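Local coordinates for tetratricopeptide TPR_2 repeat protein (Thermobaculum terrenum, PDB 5DJS), which carries tetratricopeptide repeats ahead of a GT-B-type domain of glycosyltransferase family 41 and binds uridine-5'-diphosphate, at residues Q92-I97 / S124-P129; C197-P202 / W218-P223; V283-L288 / T448-R453. The protein carries 1 engineered substitution. All blocks are in the same frame, centred on the assembly; numbering follows the deposited sequence.

Contact 1. Residues Q92-I97 / S124-P129; sequences QVERGI and SALYDP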
ATOM      1  N   GLN A  92     -10.771   7.803  -9.968  1.00 38.61           N
ATOM      2  CA  GLN A  92     -11.155   7.706 -11.381  1.00 40.11           C
ATOM      3  C   GLN A  92     -10.234   6.699 -12.038  1.00 39.99           C
ATOM      4  O   GLN A  92      -9.351   7.066 -12.809  1.00 41.50           O
ATOM      5  CB  GLN A  92     -11.063   9.078 -12.060  1.00 40.51           C
ATOM      6  CG  GLN A  92     -11.793  10.172 -11.305  1.00 42.00           C
ATOM      7  CD  GLN A  92     -11.695  11.517 -11.975  1.00 44.23           C
ATOM      8  OE1 GLN A  92     -10.971  12.406 -11.515  1.00 45.46           O
ATOM      9  NE2 GLN A  92     -12.417  11.678 -13.076  1.00 46.73           N
ATOM     10  N   VAL A  93     -10.466   5.424 -11.731  1.00 39.16           N
ATOM     11  CA  VAL A  93      -9.532   4.347 -12.069  1.00 40.53           C
ATOM     12  C   VAL A  93      -9.415   4.101 -13.571  1.00 40.62           C
ATOM     13  O   VAL A  93      -8.305   3.959 -14.068  1.00 42.93           O
ATOM     14  CB  VAL A  93      -9.861   3.029 -11.304  1.00 40.80           C
ATOM     15  CG1 VAL A  93      -8.987   1.859 -11.765  1.00 40.85           C
ATOM     16  CG2 VAL A  93      -9.671   3.229  -9.804  1.00 40.17           C
ATOM     17  N   GLU A  94     -10.528   4.039 -14.291  1.00 43.49           N
ATOM     18  CA  GLU A  94     -10.468   3.763 -15.736  1.00 46.38           C
ATOM     19  C   GLU A  94      -9.836   4.903 -16.544  1.00 44.45           C
ATOM     20  O   GLU A  94      -9.128   4.645 -17.504  1.00 41.56           O
ATOM     21  CB  GLU A  94     -11.849   3.416 -16.309  1.00 50.73           C
ATOM     22  CG  GLU A  94     -12.516   2.158 -15.746  1.00 55.65           C
ATOM     23  CD  GLU A  94     -11.612   0.924 -15.699  1.00 59.50           C
ATOM     24  OE1 GLU A  94     -10.807   0.699 -16.642  1.00 59.17           O
ATOM     25  OE2 GLU A  94     -11.719   0.164 -14.706  1.00 63.68           O
ATOM     26  N   ARG A  95     -10.091   6.148 -16.149  1.00 46.92           N
ATOM     27  CA  ARG A  95      -9.471   7.315 -16.794  1.00 50.27           C
ATOM     28  C   ARG A  95      -7.948   7.341 -16.599  1.00 51.89           C
ATOM     29  O   ARG A  95      -7.208   7.769 -17.502  1.00 55.60           O
ATOM     30  CB  ARG A  95     -10.074   8.631 -16.280  1.00 52.53           C
ATOM     31  CG  ARG A  95     -11.395   9.026 -16.916  1.00 55.92           C
ATOM     32  CD  ARG A  95     -11.815  10.427 -16.484  1.00 62.06           C
ATOM     33  NE  ARG A  95     -13.029  10.886 -17.168  1.00 71.49           N
ATOM     34  CZ  ARG A  95     -14.280  10.513 -16.871  1.00 79.58           C
ATOM     35  NH1 ARG A  95     -14.536   9.642 -15.889  1.00 85.85           N
ATOM     36  NH2 ARG A  95     -15.300  11.013 -17.568  1.00 79.55           N
ATOM     37  N   GLY A  96      -7.496   6.905 -15.420  1.00 47.81           N
ATOM     38  CA  GLY A  96      -6.079   6.813 -15.103  1.00 44.70           C
ATOM     39  C   GLY A  96      -5.389   5.696 -15.867  1.00 44.76           C
ATOM     40  O   GLY A  96      -4.307   5.889 -16.419  1.00 45.39           O
ATOM     41  N   ILE A  97      -6.014   4.522 -15.902  1.00 45.28           N
ATOM     42  CA  ILE A  97      -5.485   3.382 -16.668  1.00 46.21           C
ATOM     43  C   ILE A  97      -5.208   3.820 -18.113  1.00 46.07           C
ATOM     44  O   ILE A  97      -4.120   3.591 -18.624  1.00 48.96           O
ATOM     45  CB  ILE A  97      -6.431   2.146 -16.598  1.00 46.65           C
ATOM     46  CG1 ILE A  97      -6.357   1.512 -15.192  1.00 48.79           C
ATOM     47  CG2 ILE A  97      -6.064   1.093 -17.641  1.00 44.57           C
ATOM     48  CD1 ILE A  97      -7.469   0.526 -14.870  1.00 49.18           C
ATOM     49  N   SER A 124      -9.680  -2.336 -10.235  1.00 47.25           N
ATOM     50  CA  SER A 124     -10.778  -2.483 -11.196  1.00 48.94           C
ATOM     51  C   SER A 124     -11.189  -3.937 -11.375  1.00 50.82           C
ATOM     52  O   SER A 124     -10.338  -4.807 -11.581  1.00 49.52           O
ATOM     53  CB  SER A 124     -10.351  -1.920 -12.538  1.00 50.21           C
ATOM     54  OG  SER A 124     -11.276  -2.281 -13.544  1.00 54.87           O
ATOM     55  N   ALA A 125     -12.499  -4.186 -11.340  1.00 54.14           N
ATOM     56  CA  ALA A 125     -13.037  -5.542 -11.517  1.00 57.31           C
ATOM     57  C   ALA A 125     -12.964  -6.028 -12.965  1.00 59.04           C
ATOM     58  O   ALA A 125     -13.139  -7.220 -13.221  1.00 60.64           O
ATOM     59  CB  ALA A 125     -14.470  -5.618 -11.007  1.00 57.84           C
ATOM     60  N   LEU A 126     -12.675  -5.122 -13.899  1.00 58.71           N
ATOM     61  CA  LEU A 126     -12.619  -5.458 -15.319  1.00 63.49           C
ATOM     62  C   LEU A 126     -11.407  -6.298 -15.750  1.00 62.59           C
ATOM     63  O   LEU A 126     -11.361  -6.738 -16.896  1.00 61.20           O
ATOM     64  CB  LEU A 126     -12.671  -4.171 -16.161  1.00 67.29           C
ATOM     65  CG  LEU A 126     -13.892  -3.254 -15.970  1.00 70.57           C
ATOM     66  CD1 LEU A 126     -13.720  -1.981 -16.792  1.00 71.28           C
ATOM     67  CD2 LEU A 126     -15.201  -3.961 -16.321  1.00 69.43           C
ATOM     68  N   TYR A 127     -10.441  -6.528 -14.859  1.00 65.09           N
ATOM     69  CA  TYR A 127      -9.211  -7.256 -15.205  1.00 64.56           C
ATOM     70  C   TYR A 127      -9.064  -8.482 -14.304  1.00 63.11           C
ATOM     71  O   TYR A 127      -8.798  -8.360 -13.102  1.00 63.40           O
ATOM     72  CB  TYR A 127      -7.996  -6.329 -15.094  1.00 65.40           C
ATOM     73  CG  TYR A 127      -8.166  -5.038 -15.871  1.00 67.79           C
ATOM     74  CD1 TYR A 127      -7.852  -4.964 -17.232  1.00 68.58           C
ATOM     75  CD2 TYR A 127      -8.647  -3.884 -15.246  1.00 70.36           C
ATOM     76  CE1 TYR A 127      -8.009  -3.774 -17.945  1.00 69.62           C
ATOM     77  CE2 TYR A 127      -8.814  -2.693 -15.949  1.00 73.31           C
ATOM     78  CZ  TYR A 127      -8.497  -2.640 -17.300  1.00 72.24           C
ATOM     79  OH  TYR A 127      -8.666  -1.457 -17.988  1.00 70.10           O
ATOM     80  N   ASP A 128      -9.259  -9.660 -14.902  1.00 61.40           N
ATOM     81  CA  ASP A 128      -9.215 -10.933 -14.177  1.00 61.84           C
ATOM     82  C   ASP A 128      -7.775 -11.291 -13.752  1.00 62.95           C
ATOM     83  O   ASP A 128      -6.824 -10.633 -14.205  1.00 57.37           O
ATOM     84  CB  ASP A 128      -9.899 -12.055 -15.000  1.00 63.98           C
ATOM     85  CG  ASP A 128      -9.217 -12.340 -16.325  1.00 67.14           C
ATOM     86  OD1 ASP A 128      -8.497 -11.459 -16.846  1.00 67.44           O
ATOM     87  OD2 ASP A 128      -9.419 -13.456 -16.853  1.00 68.21           O
ATOM     88  N   PRO A 129      -7.607 -12.303 -12.858  1.00 65.65           N
ATOM     89  CA  PRO A 129      -6.252 -12.689 -12.418  1.00 66.07           C
ATOM     90  C   PRO A 129      -5.260 -13.024 -13.545  1.00 67.15           C
ATOM     91  O   PRO A 129      -4.062 -12.766 -13.400  1.00 67.66           O
ATOM     92  CB  PRO A 129      -6.507 -13.922 -11.539  1.00 64.73           C
ATOM     93  CG  PRO A 129      -7.869 -13.705 -10.987  1.00 63.83           C
ATOM     94  CD  PRO A 129      -8.642 -13.036 -12.092  1.00 64.42           C
TER
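The hydroxyl of Ser-124 donates to the carboxylate of Glu-94, with Ser-124 OG 2.7 Å from Glu-94 OE2 and placed at the syn lone pair of that oxygen. The other oxygen takes a weak hydrogen bond from the phenol, Tyr-127 OH lying 3.3 Å from Glu-94 OE1. The carboxylate thus spans two hydroxyls, one at each oxygen, and it meets the tyrosine at the ring edge with the two planes 25° apart. A bend at chi2 (-48°) curls the glutamate chain round to reach them, although its CB does not point straight at the loop. Ser-124 OG is gripped from its own side as well: it accepts from the backbone N of Leu-126, an ST turn within the type I beta turn 124-127, so one hydroxyl ties the shape of the turn to the helix. Packing surrounds this polar centre: Leu-126 CD1 rests against the carboxylate, 3.6 Å from Glu-94 OE2, Ile-97 CD1 packs 3.7 Å from Tyr-127 CE2, and Val-93 CG1 approaches Ser-124 CB more loosely, at 4.1 Å. The contact sets the first turn of helix 93-106, in a tetratricopeptide repeat, against the loop leading from helix 111-120 into helix 129-143. Ile-97 also packs on Leu-117 and Ala-120 of helix 111-120, while Asp-128 takes the N-cap position of helix 129-143, with a weak bond from Ala-131 N to its OD1.

Contact 2. Residues C197-P202 / W218-P223; sequences CYSNDP and WRDVWP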
ATOM      1  N   CYS A 197      18.538  -2.602   7.846  1.00 46.66           N
ATOM      2  CA  CYS A 197      17.451  -1.911   7.132  1.00 46.88           C
ATOM      3  C   CYS A 197      18.060  -1.101   6.010  1.00 47.64           C
ATOM      4  O   CYS A 197      19.096  -0.504   6.193  1.00 43.73           O
ATOM      5  CB  CYS A 197      16.673  -1.002   8.070  1.00 46.36           C
ATOM      6  SG  CYS A 197      15.477  -1.913   9.058  1.00 51.09           S
ATOM      7  N   TYR A 198      17.427  -1.094   4.844  1.00 46.72           N
ATOM      8  CA  TYR A 198      17.868  -0.255   3.744  1.00 42.75           C
ATOM      9  C   TYR A 198      16.714   0.694   3.388  1.00 41.14           C
ATOM     10  O   TYR A 198      15.720   0.281   2.768  1.00 38.23           O
ATOM     11  CB  TYR A 198      18.276  -1.148   2.590  1.00 43.65           C
ATOM     12  CG  TYR A 198      19.431  -2.081   2.922  1.00 43.07           C
ATOM     13  CD1 TYR A 198      20.764  -1.692   2.743  1.00 42.92           C
ATOM     14  CD2 TYR A 198      19.191  -3.366   3.402  1.00 42.95           C
ATOM     15  CE1 TYR A 198      21.813  -2.557   3.044  1.00 41.67           C
ATOM     16  CE2 TYR A 198      20.232  -4.240   3.699  1.00 39.85           C
ATOM     17  CZ  TYR A 198      21.540  -3.834   3.522  1.00 40.22           C
ATOM     18  OH  TYR A 198      22.569  -4.703   3.815  1.00 38.04           O
ATOM     19  N   SER A 199      16.846   1.953   3.819  1.00 40.62           N
ATOM     20  CA  SER A 199      15.824   3.007   3.601  1.00 37.63           C
ATOM     21  C   SER A 199      15.986   3.644   2.232  1.00 36.54           C
ATOM     22  O   SER A 199      16.971   4.347   1.973  1.00 35.55           O
ATOM     23  CB  SER A 199      15.930   4.101   4.681  1.00 38.21           C
ATOM     24  OG  SER A 199      15.060   5.206   4.436  1.00 36.35           O
ATOM     25  N   ASN A 200      14.997   3.437   1.376  1.00 38.51           N
ATOM     26  CA  ASN A 200      15.032   3.934  -0.009  1.00 42.06           C
ATOM     27  C   ASN A 200      14.246   5.248  -0.265  1.00 44.58           C
ATOM     28  O   ASN A 200      13.754   5.488  -1.381  1.00 45.75           O
ATOM     29  CB  ASN A 200      14.537   2.820  -0.948  1.00 40.66           C
ATOM     30  CG  ASN A 200      14.820   3.103  -2.412  1.00 39.40           C
ATOM     31  OD1 ASN A 200      14.113   2.616  -3.287  1.00 39.97           O
ATOM     32  ND2 ASN A 200      15.855   3.885  -2.686  1.00 37.97           N
ATOM     33  N   ASP A 201      14.143   6.093   0.761  1.00 45.63           N
ATOM     34  CA  ASP A 201      13.490   7.390   0.636  1.00 50.29           C
ATOM     35  C   ASP A 201      14.054   8.296   1.728  1.00 52.88           C
ATOM     36  O   ASP A 201      14.258   7.832   2.849  1.00 52.97           O
ATOM     37  CB  ASP A 201      11.985   7.210   0.781  1.00 53.68           C
ATOM     38  CG  ASP A 201      11.209   8.467   0.486  1.00 55.20           C
ATOM     39  OD1 ASP A 201      11.057   9.315   1.394  1.00 56.06           O
ATOM     40  OD2 ASP A 201      10.716   8.587  -0.650  1.00 56.31           O
ATOM     41  N   PRO A 202      14.337   9.575   1.401  1.00 53.37           N
ATOM     42  CA  PRO A 202      14.956  10.477   2.384  1.00 52.06           C
ATOM     43  C   PRO A 202      14.080  10.898   3.569  1.00 53.43           C
ATOM     44  O   PRO A 202      14.627  11.278   4.602  1.00 55.97           O
ATOM     45  CB  PRO A 202      15.356  11.706   1.556  1.00 51.92           C
ATOM     46  CG  PRO A 202      14.582  11.620   0.296  1.00 52.44           C
ATOM     47  CD  PRO A 202      14.238  10.189   0.062  1.00 52.87           C
ATOM     48  N   TRP A 218      21.945   0.338   9.811  1.00 47.46           N
ATOM     49  CA  TRP A 218      20.971   1.183   9.083  1.00 48.15           C
ATOM     50  C   TRP A 218      21.097   1.349   7.556  1.00 50.92           C
ATOM     51  O   TRP A 218      20.206   0.913   6.860  1.00 58.79           O
ATOM     52  CB  TRP A 218      20.841   2.558   9.731  1.00 48.25           C
ATOM     53  CG  TRP A 218      19.704   3.358   9.135  1.00 46.46           C
ATOM     54  CD1 TRP A 218      19.802   4.539   8.446  1.00 46.32           C
ATOM     55  CD2 TRP A 218      18.310   3.018   9.152  1.00 42.93           C
ATOM     56  NE1 TRP A 218      18.552   4.962   8.054  1.00 45.13           N
ATOM     57  CE2 TRP A 218      17.620   4.049   8.469  1.00 42.47           C
ATOM     58  CE3 TRP A 218      17.577   1.953   9.688  1.00 40.27           C
ATOM     59  CZ2 TRP A 218      16.237   4.037   8.300  1.00 40.48           C
ATOM     60  CZ3 TRP A 218      16.195   1.946   9.526  1.00 39.60           C
ATOM     61  CH2 TRP A 218      15.542   2.979   8.830  1.00 40.22           C
ATOM     62  N   ARG A 219      22.111   2.025   7.021  1.00 50.39           N
ATOM     63  CA  ARG A 219      22.219   2.248   5.534  1.00 51.03           C
ATOM     64  C   ARG A 219      21.090   3.058   4.832  1.00 49.36           C
ATOM     65  O   ARG A 219      19.987   2.544   4.589  1.00 48.95           O
ATOM     66  CB  ARG A 219      22.434   0.920   4.764  1.00 51.30           C
ATOM     67  CG  ARG A 219      23.741   0.216   5.091  1.00 53.10           C
ATOM     68  CD  ARG A 219      23.560  -1.072   5.887  1.00 53.63           C
ATOM     69  NE  ARG A 219      24.862  -1.635   6.225  1.00 55.92           N
ATOM     70  CZ  ARG A 219      25.713  -1.121   7.116  1.00 54.70           C
ATOM     71  NH1 ARG A 219      25.421  -0.031   7.829  1.00 50.86           N
ATOM     72  NH2 ARG A 219      26.881  -1.724   7.307  1.00 57.46           N
ATOM     73  N   ASP A 220      21.398   4.321   4.503  1.00 48.29           N
ATOM     74  CA  ASP A 220      20.578   5.161   3.607  1.00 47.10           C
ATOM     75  C   ASP A 220      20.922   4.940   2.132  1.00 47.29           C
ATOM     76  O   ASP A 220      22.014   5.283   1.683  1.00 49.23           O
ATOM     77  CB  ASP A 220      20.755   6.645   3.945  1.00 44.88           C
ATOM     78  CG  ASP A 220      20.195   7.002   5.306  1.00 43.87           C
ATOM     79  OD1 ASP A 220      19.200   6.374   5.739  1.00 44.60           O
ATOM     80  OD2 ASP A 220      20.752   7.918   5.941  1.00 40.53           O
ATOM     81  N   VAL A 221      19.949   4.436   1.381  1.00 48.15           N
ATOM     82  CA  VAL A 221      20.174   3.814   0.082  1.00 49.58           C
ATOM     83  C   VAL A 221      19.715   4.637  -1.134  1.00 50.86           C
ATOM     84  O   VAL A 221      20.236   4.425  -2.241  1.00 51.07           O
ATOM     85  CB  VAL A 221      19.534   2.406   0.105  1.00 51.39           C
ATOM     86  CG1 VAL A 221      19.476   1.746  -1.267  1.00 52.75           C
ATOM     87  CG2 VAL A 221      20.324   1.529   1.065  1.00 53.32           C
ATOM     88  N   TRP A 222      18.794   5.589  -0.948  1.00 51.26           N
ATOM     89  CA  TRP A 222      18.217   6.356  -2.079  1.00 51.51           C
ATOM     90  C   TRP A 222      19.240   6.945  -3.073  1.00 54.34           C
ATOM     91  O   TRP A 222      19.017   6.849  -4.284  1.00 52.37           O
ATOM     92  CB  TRP A 222      17.190   7.412  -1.608  1.00 50.04           C
ATOM     93  CG  TRP A 222      17.737   8.544  -0.800  1.00 50.86           C
ATOM     94  CD1 TRP A 222      18.267   9.701  -1.278  1.00 52.47           C
ATOM     95  CD2 TRP A 222      17.809   8.631   0.637  1.00 52.62           C
ATOM     96  NE1 TRP A 222      18.677  10.505  -0.236  1.00 54.69           N
ATOM     97  CE2 TRP A 222      18.411   9.871   0.949  1.00 53.11           C
ATOM     98  CE3 TRP A 222      17.442   7.771   1.688  1.00 50.90           C
ATOM     99  CZ2 TRP A 222      18.641  10.286   2.269  1.00 51.06           C
ATOM    100  CZ3 TRP A 222      17.676   8.176   2.998  1.00 50.77           C
ATOM    101  CH2 TRP A 222      18.271   9.426   3.275  1.00 51.94           C
ATOM    102  N   PRO A 223      20.389   7.477  -2.590  1.00 56.14           N
ATOM    103  CA  PRO A 223      21.345   8.039  -3.555  1.00 56.25           C
ATOM    104  C   PRO A 223      22.166   7.027  -4.364  1.00 55.97           C
ATOM    105  O   PRO A 223      22.874   7.446  -5.292  1.00 55.74           O
ATOM    106  CB  PRO A 223      22.297   8.870  -2.672  1.00 56.61           C
ATOM    107  CG  PRO A 223      21.716   8.853  -1.301  1.00 57.72           C
ATOM    108  CD  PRO A 223      20.920   7.593  -1.224  1.00 57.16           C
TER
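Trp-222 and Pro-202 meet because chi1 of 67° sets the indole between its own backbone N and carbonyl carbon, turning one face to the proline. Pro-202 CA then sits 3.4 Å from the centroid of the six-membered ring of Trp-222, a CH-pi contact almost on the ring normal, and Pro-223 CD covers the opposite face. In Trp-218 the indole extends away from the backbone N (chi1 -171°), which carries its benzo part back to Cys-197 and Ser-199; Ser-199 CB is 3.6 Å from Trp-218 CZ2. Tyr-198 and Arg-219 run alongside each other, with Val-221 CG2 at the edge of the phenol ring, 3.7 Å from CD1 of Tyr-198. Between these side chains Ser-199 is bonded on both backbone groups: its N donates to Arg-219 O at 3.3 Å, and its O accepts from Val-221 N at 3.0 Å. This single bridge adds a short piece of chain beside strand 193-199, an edge strand of its parallel sheet. Tyr-198 OH and Arg-219 NE both reach Asp-236, at the end of helix 226-236. The chemistry is therefore divided, with the faces of Trp-222 taking up C-H groups while one shared carboxylate draws the polar ends together, probably balancing the arginine's charge.

Contact 3. Residues V283-L288 / T448-R453; sequences VGDQHL and TSSLLR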
ATOM      1  N   VAL A 283       5.744 -14.130   1.354  1.00 43.88           N
ATOM      2  CA  VAL A 283       5.187 -14.523   2.675  1.00 43.90           C
ATOM      3  C   VAL A 283       3.731 -14.040   2.883  1.00 43.74           C
ATOM      4  O   VAL A 283       3.487 -12.853   3.136  1.00 38.77           O
ATOM      5  CB  VAL A 283       6.066 -13.988   3.830  1.00 43.60           C
ATOM      6  CG1 VAL A 283       5.487 -14.366   5.185  1.00 44.80           C
ATOM      7  CG2 VAL A 283       7.482 -14.520   3.711  1.00 43.20           C
ATOM      8  N   GLY A 284       2.782 -14.974   2.787  1.00 44.51           N
ATOM      9  CA  GLY A 284       1.355 -14.701   3.009  1.00 44.45           C
ATOM     10  C   GLY A 284       0.821 -15.484   4.199  1.00 46.55           C
ATOM     11  O   GLY A 284       1.492 -15.596   5.238  1.00 45.10           O
ATOM     12  N   ASP A 285      -0.394 -16.009   4.057  1.00 46.42           N
ATOM     13  CA  ASP A 285      -0.971 -16.924   5.055  1.00 46.57           C
ATOM     14  C   ASP A 285      -2.078 -17.790   4.446  1.00 48.37           C
ATOM     15  O   ASP A 285      -2.420 -17.624   3.269  1.00 56.87           O
ATOM     16  CB  ASP A 285      -1.419 -16.177   6.326  1.00 44.33           C
ATOM     17  CG  ASP A 285      -2.736 -15.444   6.176  1.00 42.63           C
ATOM     18  OD1 ASP A 285      -3.746 -16.098   5.827  1.00 39.52           O
ATOM     19  OD2 ASP A 285      -2.775 -14.229   6.490  1.00 41.17           O
ATOM     20  N   GLN A 286      -2.626 -18.708   5.238  1.00 46.44           N
ATOM     21  CA  GLN A 286      -3.480 -19.782   4.706  1.00 47.93           C
ATOM     22  C   GLN A 286      -4.851 -19.332   4.234  1.00 45.78           C
ATOM     23  O   GLN A 286      -5.410 -19.933   3.322  1.00 44.92           O
ATOM     24  CB  GLN A 286      -3.638 -20.891   5.736  1.00 50.21           C
ATOM     25  CG  GLN A 286      -2.338 -21.591   6.062  1.00 52.03           C
ATOM     26  CD  GLN A 286      -2.520 -22.654   7.120  1.00 55.96           C
ATOM     27  OE1 GLN A 286      -3.032 -22.380   8.213  1.00 60.38           O
ATOM     28  NE2 GLN A 286      -2.111 -23.877   6.808  1.00 56.57           N
ATOM     29  N   HIS A 287      -5.387 -18.286   4.856  1.00 46.08           N
ATOM     30  CA  HIS A 287      -6.634 -17.663   4.404  1.00 45.96           C
ATOM     31  C   HIS A 287      -6.380 -16.667   3.277  1.00 43.93           C
ATOM     32  O   HIS A 287      -7.166 -16.583   2.324  1.00 40.51           O
ATOM     33  CB  HIS A 287      -7.332 -16.967   5.565  1.00 48.85           C
ATOM     34  CG  HIS A 287      -7.680 -17.885   6.698  1.00 53.23           C
ATOM     35  ND1 HIS A 287      -8.185 -19.153   6.503  1.00 54.64           N
ATOM     36  CD2 HIS A 287      -7.618 -17.707   8.039  1.00 53.55           C
ATOM     37  CE1 HIS A 287      -8.404 -19.722   7.675  1.00 56.64           C
ATOM     38  NE2 HIS A 287      -8.068 -18.864   8.623  1.00 57.07           N
ATOM     39  N   LEU A 288      -5.280 -15.925   3.388  1.00 42.68           N
ATOM     40  CA  LEU A 288      -4.918 -14.884   2.420  1.00 43.29           C
ATOM     41  C   LEU A 288      -4.610 -15.399   1.012  1.00 41.81           C
ATOM     42  O   LEU A 288      -4.952 -14.728   0.039  1.00 38.35           O
ATOM     43  CB  LEU A 288      -3.725 -14.061   2.937  1.00 44.20           C
ATOM     44  CG  LEU A 288      -3.293 -12.835   2.113  1.00 46.18           C
ATOM     45  CD1 LEU A 288      -4.398 -11.791   2.050  1.00 45.66           C
ATOM     46  CD2 LEU A 288      -2.031 -12.216   2.685  1.00 46.51           C
ATOM     47  N   THR A 448      -8.531  -8.526   4.511  1.00 49.11           N
ATOM     48  CA  THR A 448      -9.482  -8.449   5.622  1.00 51.90           C
ATOM     49  C   THR A 448     -10.174  -9.779   5.878  1.00 50.88           C
ATOM     50  O   THR A 448     -10.355 -10.162   7.037  1.00 49.10           O
ATOM     51  CB  THR A 448     -10.562  -7.389   5.372  1.00 52.60           C
ATOM     52  OG1 THR A 448     -11.142  -7.596   4.074  1.00 64.89           O
ATOM     53  CG2 THR A 448      -9.995  -6.062   5.409  1.00 48.61           C
ATOM     54  N   SER A 449     -10.564 -10.481   4.813  1.00 49.56           N
ATOM     55  CA  SER A 449     -11.158 -11.805   4.980  1.00 52.79           C
ATOM     56  C   SER A 449     -10.256 -12.649   5.904  1.00 53.64           C
ATOM     57  O   SER A 449     -10.748 -13.248   6.850  1.00 54.67           O
ATOM     58  CB  SER A 449     -11.421 -12.503   3.632  1.00 51.92           C
ATOM     59  OG  SER A 449     -10.245 -13.085   3.106  1.00 56.38           O
ATOM     60  N   SER A 450      -8.944 -12.639   5.651  1.00 53.30           N
ATOM     61  CA  SER A 450      -7.974 -13.384   6.459  1.00 53.20           C
ATOM     62  C   SER A 450      -7.947 -12.891   7.906  1.00 51.26           C
ATOM     63  O   SER A 450      -8.159 -13.671   8.836  1.00 49.01           O
ATOM     64  CB  SER A 450      -6.572 -13.280   5.841  1.00 55.48           C
ATOM     65  OG  SER A 450      -5.606 -13.975   6.615  1.00 57.10           O
ATOM     66  N   LEU A 451      -7.692 -11.594   8.076  1.00 49.66           N
ATOM     67  CA  LEU A 451      -7.661 -10.941   9.401  1.00 48.53           C
ATOM     68  C   LEU A 451      -8.848 -11.383  10.252  1.00 49.86           C
ATOM     69  O   LEU A 451      -8.672 -11.872  11.362  1.00 50.22           O
ATOM     70  CB  LEU A 451      -7.684  -9.403   9.264  1.00 47.26           C
ATOM     71  CG  LEU A 451      -7.152  -8.484  10.382  1.00 46.69           C
ATOM     72  CD1 LEU A 451      -7.959  -7.195  10.439  1.00 45.30           C
ATOM     73  CD2 LEU A 451      -7.124  -9.108  11.768  1.00 48.55           C
ATOM     74  N   LEU A 452     -10.049 -11.219   9.700  1.00 49.78           N
ATOM     75  CA  LEU A 452     -11.289 -11.556  10.392  1.00 47.61           C
ATOM     76  C   LEU A 452     -11.385 -13.050  10.754  1.00 49.75           C
ATOM     77  O   LEU A 452     -11.759 -13.393  11.882  1.00 50.15           O
ATOM     78  CB  LEU A 452     -12.502 -11.123   9.554  1.00 45.52           C
ATOM     79  CG  LEU A 452     -12.713  -9.614   9.338  1.00 43.97           C
ATOM     80  CD1 LEU A 452     -13.874  -9.394   8.394  1.00 42.39           C
ATOM     81  CD2 LEU A 452     -12.957  -8.862  10.637  1.00 45.79           C
ATOM     82  N   ARG A 453     -11.038 -13.930   9.817  1.00 50.72           N
ATOM     83  CA  ARG A 453     -11.029 -15.372  10.093  1.00 53.22           C
ATOM     84  C   ARG A 453     -10.072 -15.733  11.250  1.00 53.83           C
ATOM     85  O   ARG A 453     -10.456 -16.445  12.178  1.00 52.41           O
ATOM     86  CB  ARG A 453     -10.667 -16.168   8.839  1.00 54.74           C
ATOM     87  CG  ARG A 453     -11.770 -16.218   7.791  1.00 57.45           C
ATOM     88  CD  ARG A 453     -11.517 -17.317   6.763  1.00 59.89           C
ATOM     89  NE  ARG A 453     -12.570 -17.378   5.744  1.00 63.05           N
ATOM     90  CZ  ARG A 453     -13.802 -17.881   5.917  1.00 64.59           C
ATOM     91  NH1 ARG A 453     -14.202 -18.390   7.089  1.00 62.63           N
ATOM     92  NH2 ARG A 453     -14.658 -17.871   4.894  1.00 65.79           N
TER
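His-287 lies with one ring face against the aliphatic part of Arg-453. Arg-453 CD stands over the centre of the imidazole, 3.9 Å from the His-287 centroid and 11° off the normal, a CH-pi contact, and Arg-453 CB reaches the same ring nearer its rim, 3.5 Å from His-287 CD2. Extended from CG to NE, the arginine chain passes obliquely over the ring and carries its guanidinium beyond it, tilted 51° from the imidazole plane. That charged end goes to Glu-439 in a salt bridge, leaving the methylene groups to pack on the histidine.

One turn of helix back from the arginine, Ser-450 points its side chain into the bend that follows strand 281-285. Its OG, anti to the backbone N (chi1 179°), donates to Asp-285 OD2 at 2.8 Å, using the syn lone pair, although the hydroxyl lies almost as near Asp-285 OD1. That second oxygen also serves the bend itself: Leu-288 N donates to Asp-285 OD1 at 2.9 Å, coming from above the carboxylate plane, in an Asx motif, and a weak bond arrives from His-287 N. Strand 281-285 belongs to one parallel sheet, whereas helix 447-454 follows strand 435-438 of the other, and the contact thereby joins the two Rossmann-like halves of the GT-B fold.

The aspartate is shared further, for Trp-454 NE1 also donates to Asp-285 OD1 and the backbone N of Tyr-308 makes a weak bond to OD2. Several N-H and O-H groups thus converge on this buried carboxylate, an environment that would be expected to favour its ionised form. His-287 CB closes over the serine hydroxyl, 3.6 Å from Ser-450 OG.

The three contacts follow one another along the chain, each complete before the next begins. Contact 1 sets a repeat helix against the loop between helices 111-120 and 129-143, ahead of the GT-B sheets; contact 2 finishes an outer edge of the first parallel sheet; contact 3 links that same sheet to the second half of the fold. Centres of contacts 1 and 2 are 33 Å apart, of contacts 2 and 3 30 Å, and of contacts 1 and 3 24 Å, with about 11 Å between nearest atoms of the last pair. Together they tie repeats and both sheets into one body. Bound UDP is about 13 and 12 Å from the side chains of Val-93 and Leu-288, whose contacts do not line its pocket.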